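Local coordinates for protein mosquitocidal toxin (Lysinibacillus sphaericus, PDB 2VSE) that kills mosquito larvae as a holotoxin, probably by ADP-ribosylating host proteins with an enzyme domain joined to ricin-B-like lectin domains, at residues A[559-564]-A[692-697]; A[646-651]-A[687-692]. All blocks are in the same frame, centred on the assembly; numbering follows the deposited sequence.

Contact 1: residues A[559-564]-A[692-697]; sequences DGIYQF and HLNSSN
The rings of Tyr-562 and His-692 lie almost parallel, planes at 12° and centroids 4.6 Å apart, in an offset stack. His-692 CD2 sits over the rim of the phenol ring, while the hydroxyl of Tyr-562 hangs above the centre of the imidazole. Against the other imidazole face the chain folds back on itself: the backbone N of Ser-695 stands over the ring's middle, because residues 692 to 695 form a type I beta turn. The edge is used as well, with Ile-561 O lying in the ring plane 3.6 Å from His-692 CD2. With CG opposite the backbone N (chi1 -173°), the imidazole is carried over the Tyr-562 ring. The phenol oxygen is tied to the backbone O of Gln-558.

Beneath the stack, Tyr-562 and His-692 are an antiparallel non-hydrogen-bonded pair. Just beyond it Leu-693 N donates a hydrogen bond to Ile-561 O at 2.9 Å, bent to 135° at the hydrogen. Leu-693 sets its CD1 branch between Gln-563 CG (3.6 Å) and the CG2 branch of Ile-561 (3.9 Å). The amide of Gln-563 is held by Asn-588, Gln-594 and Arg-691. Gly-560 passes close to the imidazole, its CA 3.9 Å from His-692 NE2.

Chemically, the strand pairing ends in one backbone bond, and side chains take over from there. A CH edge of the imidazole faces a carbonyl oxygen while its two faces are covered by an aromatic ring and a peptide, which should restrict rotation of the histidine about chi2.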
loop_
_atom_site.group_PDB
_atom_site.type_symbol
_atom_site.label_atom_id
_atom_site.label_comp_id
_atom_site.label_asym_id
_atom_site.label_seq_id
_atom_site.Cartn_x
_atom_site.Cartn_y
_atom_site.Cartn_z
ATOM N N ASP A 559 11.639 15.534 -7.023
ATOM C CA ASP A 559 12.629 16.461 -7.551
ATOM C C ASP A 559 13.564 16.903 -6.424
ATOM O O ASP A 559 13.137 17.064 -5.274
ATOM C CB ASP A 559 11.951 17.699 -8.156
ATOM C CG ASP A 559 11.142 17.399 -9.434
ATOM O OD1 ASP A 559 11.068 16.248 -9.907
ATOM O OD2 ASP A 559 10.561 18.350 -9.983
ATOM N N GLY A 560 14.836 17.090 -6.757
ATOM C CA GLY A 560 15.814 17.520 -5.784
ATOM C C GLY A 560 17.228 17.318 -6.283
ATOM O O GLY A 560 17.447 16.980 -7.456
ATOM N N ILE A 561 18.186 17.546 -5.387
ATOM C CA ILE A 561 19.591 17.347 -5.695
ATOM C C ILE A 561 20.031 16.006 -5.127
ATOM O O ILE A 561 19.767 15.691 -3.959
ATOM C CB ILE A 561 20.469 18.500 -5.171
ATOM C CG1 ILE A 561 19.967 19.834 -5.729
ATOM C CG2 ILE A 561 21.935 18.262 -5.534
ATOM C CD1 ILE A 561 20.659 21.051 -5.155
ATOM N N TYR A 562 20.697 15.226 -5.970
ATOM C CA TYR A 562 20.961 13.833 -5.689
ATOM C C TYR A 562 22.390 13.471 -6.007
ATOM O O TYR A 562 23.038 14.115 -6.831
ATOM C CB TYR A 562 20.068 12.955 -6.566
ATOM C CG TYR A 562 18.611 12.864 -6.162
ATOM C CD1 TYR A 562 18.178 11.849 -5.315
ATOM C CD2 TYR A 562 17.663 13.767 -6.649
ATOM C CE1 TYR A 562 16.849 11.737 -4.952
ATOM C CE2 TYR A 562 16.319 13.660 -6.291
ATOM C CZ TYR A 562 15.923 12.634 -5.440
ATOM O OH TYR A 562 14.602 12.486 -5.043
ATOM N N GLN A 563 22.871 12.426 -5.343
ATOM C CA GLN A 563 24.032 11.692 -5.802
ATOM C C GLN A 563 23.567 10.288 -6.122
ATOM O O GLN A 563 22.631 9.771 -5.490
ATOM C CB GLN A 563 25.094 11.658 -4.726
ATOM C CG GLN A 563 25.569 13.020 -4.333
ATOM C CD GLN A 563 26.827 12.954 -3.501
ATOM O OE1 GLN A 563 26.783 12.585 -2.331
ATOM N NE2 GLN A 563 27.955 13.296 -4.102
ATOM N N PHE A 564 24.209 9.676 -7.106
ATOM C CA PHE A 564 23.941 8.284 -7.466
ATOM C C PHE A 564 25.085 7.412 -6.968
ATOM O O PHE A 564 26.189 7.477 -7.494
ATOM C CB PHE A 564 23.787 8.148 -8.981
ATOM C CG PHE A 564 22.753 9.051 -9.559
ATOM C CD1 PHE A 564 21.477 8.571 -9.848
ATOM C CD2 PHE A 564 23.038 10.391 -9.812
ATOM C CE1 PHE A 564 20.509 9.407 -10.385
ATOM C CE2 PHE A 564 22.074 11.240 -10.339
ATOM C CZ PHE A 564 20.811 10.747 -10.632
ATOM N N HIS A 692 19.574 11.718 -1.533
ATOM C CA HIS A 692 18.832 12.919 -1.708
ATOM C C HIS A 692 19.433 13.941 -0.743
ATOM O O HIS A 692 19.081 13.978 0.436
ATOM C CB HIS A 692 17.359 12.638 -1.406
ATOM C CG HIS A 692 16.448 13.779 -1.718
ATOM N ND1 HIS A 692 15.164 13.855 -1.226
ATOM C CD2 HIS A 692 16.634 14.898 -2.457
ATOM C CE1 HIS A 692 14.595 14.966 -1.655
ATOM N NE2 HIS A 692 15.468 15.620 -2.399
ATOM N N LEU A 693 20.353 14.757 -1.254
ATOM C CA LEU A 693 21.103 15.722 -0.430
ATOM C C LEU A 693 20.171 16.781 0.103
ATOM O O LEU A 693 20.318 17.280 1.215
ATOM C CB LEU A 693 22.191 16.403 -1.261
ATOM C CG LEU A 693 23.302 15.487 -1.753
ATOM C CD1 LEU A 693 23.915 15.989 -3.033
ATOM C CD2 LEU A 693 24.351 15.325 -0.675
ATOM N N ASN A 694 19.189 17.082 -0.722
ATOM C CA ASN A 694 18.238 18.150 -0.525
ATOM C C ASN A 694 17.154 17.829 0.523
ATOM O O ASN A 694 16.301 18.663 0.808
ATOM C CB ASN A 694 17.572 18.397 -1.893
ATOM C CG ASN A 694 17.275 19.841 -2.139
ATOM O OD1 ASN A 694 16.188 20.195 -2.597
ATOM N ND2 ASN A 694 18.237 20.705 -1.821
ATOM N N SER A 695 17.181 16.628 1.095
ATOM C CA SER A 695 16.004 16.104 1.809
ATOM C C SER A 695 15.802 16.642 3.227
ATOM O O SER A 695 16.471 17.584 3.658
ATOM C CB SER A 695 16.035 14.570 1.834
ATOM O OG SER A 695 16.904 14.084 2.847
ATOM N N SER A 696 14.862 16.020 3.938
ATOM C CA SER A 696 14.611 16.303 5.339
ATOM C C SER A 696 14.919 15.109 6.243
ATOM O O SER A 696 14.592 15.142 7.440
ATOM C CB SER A 696 13.162 16.701 5.534
ATOM O OG SER A 696 12.303 15.682 5.039
ATOM N N ASN A 697 15.556 14.060 5.719
ATOM C CA ASN A 697 15.947 12.950 6.595
ATOM C C ASN A 697 17.280 13.224 7.292
ATOM O O ASN A 697 18.275 12.520 7.066
ATOM C CB ASN A 697 15.974 11.602 5.856
ATOM C CG ASN A 697 14.610 10.911 5.831
ATOM O OD1 ASN A 697 14.368 9.974 6.597
ATOM N ND2 ASN A 697 13.726 11.361 4.945
#

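Contact 2: residues A[646-651]-A[687-692]; sequences QTDGSF and KWYLRH
Lys-687 and Asp-648 approach from opposite directions, and Lys-687 NZ meets Asp-648 OD2 at 2.8 Å in a salt bridge. The ammonium comes from above the carboxylate plane, 40° out of it, after the lysine chain bends at chi3 (58°) and passes Ser-650 OG with its CE. Asn-684 is a second partner for the same nitrogen. The other carboxylate oxygen is gripped twice by Ser-650: Ser-650 OG arrives on the syn side of Asp-648 OD1 at 2.6 Å, and Ser-650 N, on the anti side and well out of the carboxylate plane, closes an Asx turn. Together these bonds probably fix the rotation of the carboxylate, with OD2 turned to the lysine.

Tyr-689 lies alongside the turn. Ser-650 CB sits over one face of its ring in a CH-pi contact, 4.0 Å from the centroid, and Tyr-689 OH donates a long bond of 3.2 Å to Asp-648 O from above the carbonyl plane. Phe-787 stacks on the same ring. Leu-690 crosses Phe-651 at about a right angle, its CD1 branch resting over the face toward the rim, 3.7 Å from Phe-651 CD2.

Between these groups run two backbone bonds, Phe-651 N to Trp-688 O at 2.7 Å and Trp-688 N to Phe-651 O at 2.8 Å. A water accepts from Leu-690 N. The lone antiparallel bridge joins the start of strand 651-655 to the closing strand 688-692, an arrangement consistent with barrel closure in the beta-trefoil fold of ricin-B-like lectins.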
loop_
_atom_site.group_PDB
_atom_site.type_symbol
_atom_site.label_atom_id
_atom_site.label_comp_id
_atom_site.label_asym_id
_atom_site.label_seq_id
_atom_site.Cartn_x
_atom_site.Cartn_y
_atom_site.Cartn_z
ATOM N N GLN A 646 13.915 -0.971 -6.995
ATOM C CA GLN A 646 14.258 -2.390 -6.859
ATOM C C GLN A 646 13.916 -2.883 -5.455
ATOM O O GLN A 646 13.721 -2.079 -4.549
ATOM C CB GLN A 646 15.741 -2.606 -7.187
ATOM C CG GLN A 646 16.177 -2.059 -8.564
ATOM C CD GLN A 646 15.494 -2.763 -9.737
ATOM O OE1 GLN A 646 15.749 -3.939 -10.006
ATOM N NE2 GLN A 646 14.623 -2.041 -10.438
ATOM N N THR A 647 13.823 -4.198 -5.280
ATOM C CA THR A 647 13.380 -4.790 -4.007
ATOM C C THR A 647 14.340 -4.501 -2.844
ATOM O O THR A 647 13.989 -4.663 -1.668
ATOM C CB THR A 647 13.165 -6.322 -4.136
ATOM O OG1 THR A 647 14.354 -6.931 -4.647
ATOM C CG2 THR A 647 12.011 -6.634 -5.071
ATOM N N ASP A 648 15.550 -4.082 -3.175
ATOM C CA ASP A 648 16.556 -3.828 -2.161
ATOM C C ASP A 648 16.696 -2.331 -1.850
ATOM O O ASP A 648 17.618 -1.918 -1.137
ATOM C CB ASP A 648 17.903 -4.443 -2.578
ATOM C CG ASP A 648 18.464 -3.848 -3.880
ATOM O OD1 ASP A 648 17.896 -2.879 -4.432
ATOM O OD2 ASP A 648 19.502 -4.360 -4.353
ATOM N N GLY A 649 15.791 -1.528 -2.406
ATOM C CA GLY A 649 15.733 -0.087 -2.129
ATOM C C GLY A 649 16.500 0.757 -3.126
ATOM O O GLY A 649 16.423 1.992 -3.100
ATOM N N SER A 650 17.244 0.102 -4.009
ATOM C CA SER A 650 17.997 0.820 -5.032
ATOM C C SER A 650 17.108 1.115 -6.236
ATOM O O SER A 650 15.938 0.711 -6.283
ATOM C CB SER A 650 19.222 0.016 -5.470
ATOM O OG SER A 650 18.838 -1.166 -6.166
ATOM N N PHE A 651 17.680 1.817 -7.213
ATOM C CA PHE A 651 16.986 2.166 -8.445
ATOM C C PHE A 651 17.772 1.731 -9.667
ATOM O O PHE A 651 19.000 1.619 -9.641
ATOM C CB PHE A 651 16.739 3.677 -8.540
ATOM C CG PHE A 651 15.628 4.161 -7.657
ATOM C CD1 PHE A 651 14.366 4.415 -8.188
ATOM C CD2 PHE A 651 15.835 4.337 -6.288
ATOM C CE1 PHE A 651 13.333 4.833 -7.380
ATOM C CE2 PHE A 651 14.804 4.766 -5.465
ATOM C CZ PHE A 651 13.552 5.013 -6.006
ATOM N N LYS A 687 22.570 -0.955 -10.720
ATOM C CA LYS A 687 21.673 -0.436 -9.709
ATOM C C LYS A 687 22.360 0.623 -8.859
ATOM O O LYS A 687 23.567 0.553 -8.602
ATOM C CB LYS A 687 21.117 -1.587 -8.864
ATOM C CG LYS A 687 20.239 -2.563 -9.657
ATOM C CD LYS A 687 20.215 -3.957 -9.058
ATOM C CE LYS A 687 19.712 -3.957 -7.618
ATOM N NZ LYS A 687 19.845 -5.295 -6.980
ATOM N N TRP A 688 21.581 1.612 -8.437
ATOM C CA TRP A 688 22.104 2.753 -7.709
ATOM C C TRP A 688 21.239 3.057 -6.504
ATOM O O TRP A 688 20.012 2.953 -6.569
ATOM C CB TRP A 688 22.151 3.998 -8.601
ATOM C CG TRP A 688 22.909 3.839 -9.911
ATOM C CD1 TRP A 688 22.458 3.240 -11.052
ATOM C CD2 TRP A 688 24.216 4.330 -10.212
ATOM N NE1 TRP A 688 23.407 3.310 -12.034
ATOM C CE2 TRP A 688 24.499 3.972 -11.546
ATOM C CE3 TRP A 688 25.188 5.021 -9.476
ATOM C CZ2 TRP A 688 25.719 4.281 -12.163
ATOM C CZ3 TRP A 688 26.398 5.334 -10.095
ATOM C CH2 TRP A 688 26.648 4.960 -11.422
ATOM N N TYR A 689 21.888 3.415 -5.404
ATOM C CA TYR A 689 21.195 3.990 -4.264
ATOM C C TYR A 689 21.247 5.517 -4.410
ATOM O O TYR A 689 22.287 6.082 -4.809
ATOM C CB TYR A 689 21.842 3.558 -2.946
ATOM C CG TYR A 689 21.592 2.120 -2.546
ATOM C CD1 TYR A 689 20.309 1.680 -2.247
ATOM C CD2 TYR A 689 22.648 1.204 -2.408
ATOM C CE1 TYR A 689 20.064 0.374 -1.869
ATOM C CE2 TYR A 689 22.409 -0.107 -2.017
ATOM C CZ TYR A 689 21.106 -0.503 -1.754
ATOM O OH TYR A 689 20.808 -1.788 -1.356
ATOM N N LEU A 690 20.135 6.175 -4.084
ATOM C CA LEU A 690 20.024 7.623 -4.231
ATOM C C LEU A 690 20.274 8.343 -2.917
ATOM O O LEU A 690 19.632 8.055 -1.924
ATOM C CB LEU A 690 18.635 8.017 -4.778
ATOM C CG LEU A 690 18.247 7.521 -6.178
ATOM C CD1 LEU A 690 16.808 7.884 -6.536
ATOM C CD2 LEU A 690 19.178 8.096 -7.205
ATOM N N ARG A 691 21.226 9.266 -2.907
ATOM C CA ARG A 691 21.355 10.188 -1.785
ATOM C C ARG A 691 20.680 11.460 -2.201
ATOM O O ARG A 691 21.127 12.168 -3.114
ATOM C CB ARG A 691 22.797 10.453 -1.374
ATOM C CG ARG A 691 22.930 11.508 -0.277
ATOM C CD ARG A 691 24.144 11.262 0.650
ATOM N NE ARG A 691 25.347 10.923 -0.104
ATOM C CZ ARG A 691 26.096 9.836 0.075
ATOM N NH1 ARG A 691 25.825 8.963 1.023
ATOM N NH2 ARG A 691 27.152 9.649 -0.691
ATOM N N HIS A 692 19.574 11.718 -1.533
ATOM C CA HIS A 692 18.832 12.919 -1.708
ATOM C C HIS A 692 19.433 13.941 -0.743
ATOM O O HIS A 692 19.081 13.978 0.436
ATOM C CB HIS A 692 17.359 12.638 -1.406
ATOM C CG HIS A 692 16.448 13.779 -1.718
ATOM N ND1 HIS A 692 15.164 13.855 -1.226
ATOM C CD2 HIS A 692 16.634 14.898 -2.457
ATOM C CE1 HIS A 692 14.595 14.966 -1.655
ATOM N NE2 HIS A 692 15.468 15.620 -2.399
HETATM O O HOH W 1 18.124 4.690 -3.248
#

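How the contacts relate
Followed from the N terminus, the chain enters this trefoil-like domain along strand 560-566, most of which forms one side of contact 1. It then runs through the intervening strands to the turn at 646-651, starts strand 651-655, and returns 36 residues later as strand 688-692, closing the shorter loop at contact 2. That same strand runs beside strand 560-566, and at its end, from His-692 on, contact 1 closes a longer loop that encloses the first. His-692 belongs to both. Strand 688-692 therefore lies between the domain's first strand and the 646-651 turn, and Phe-564 packs on Leu-690 and Trp-688 where the contacts touch. Beyond 697 the chain continues to strand 701-707.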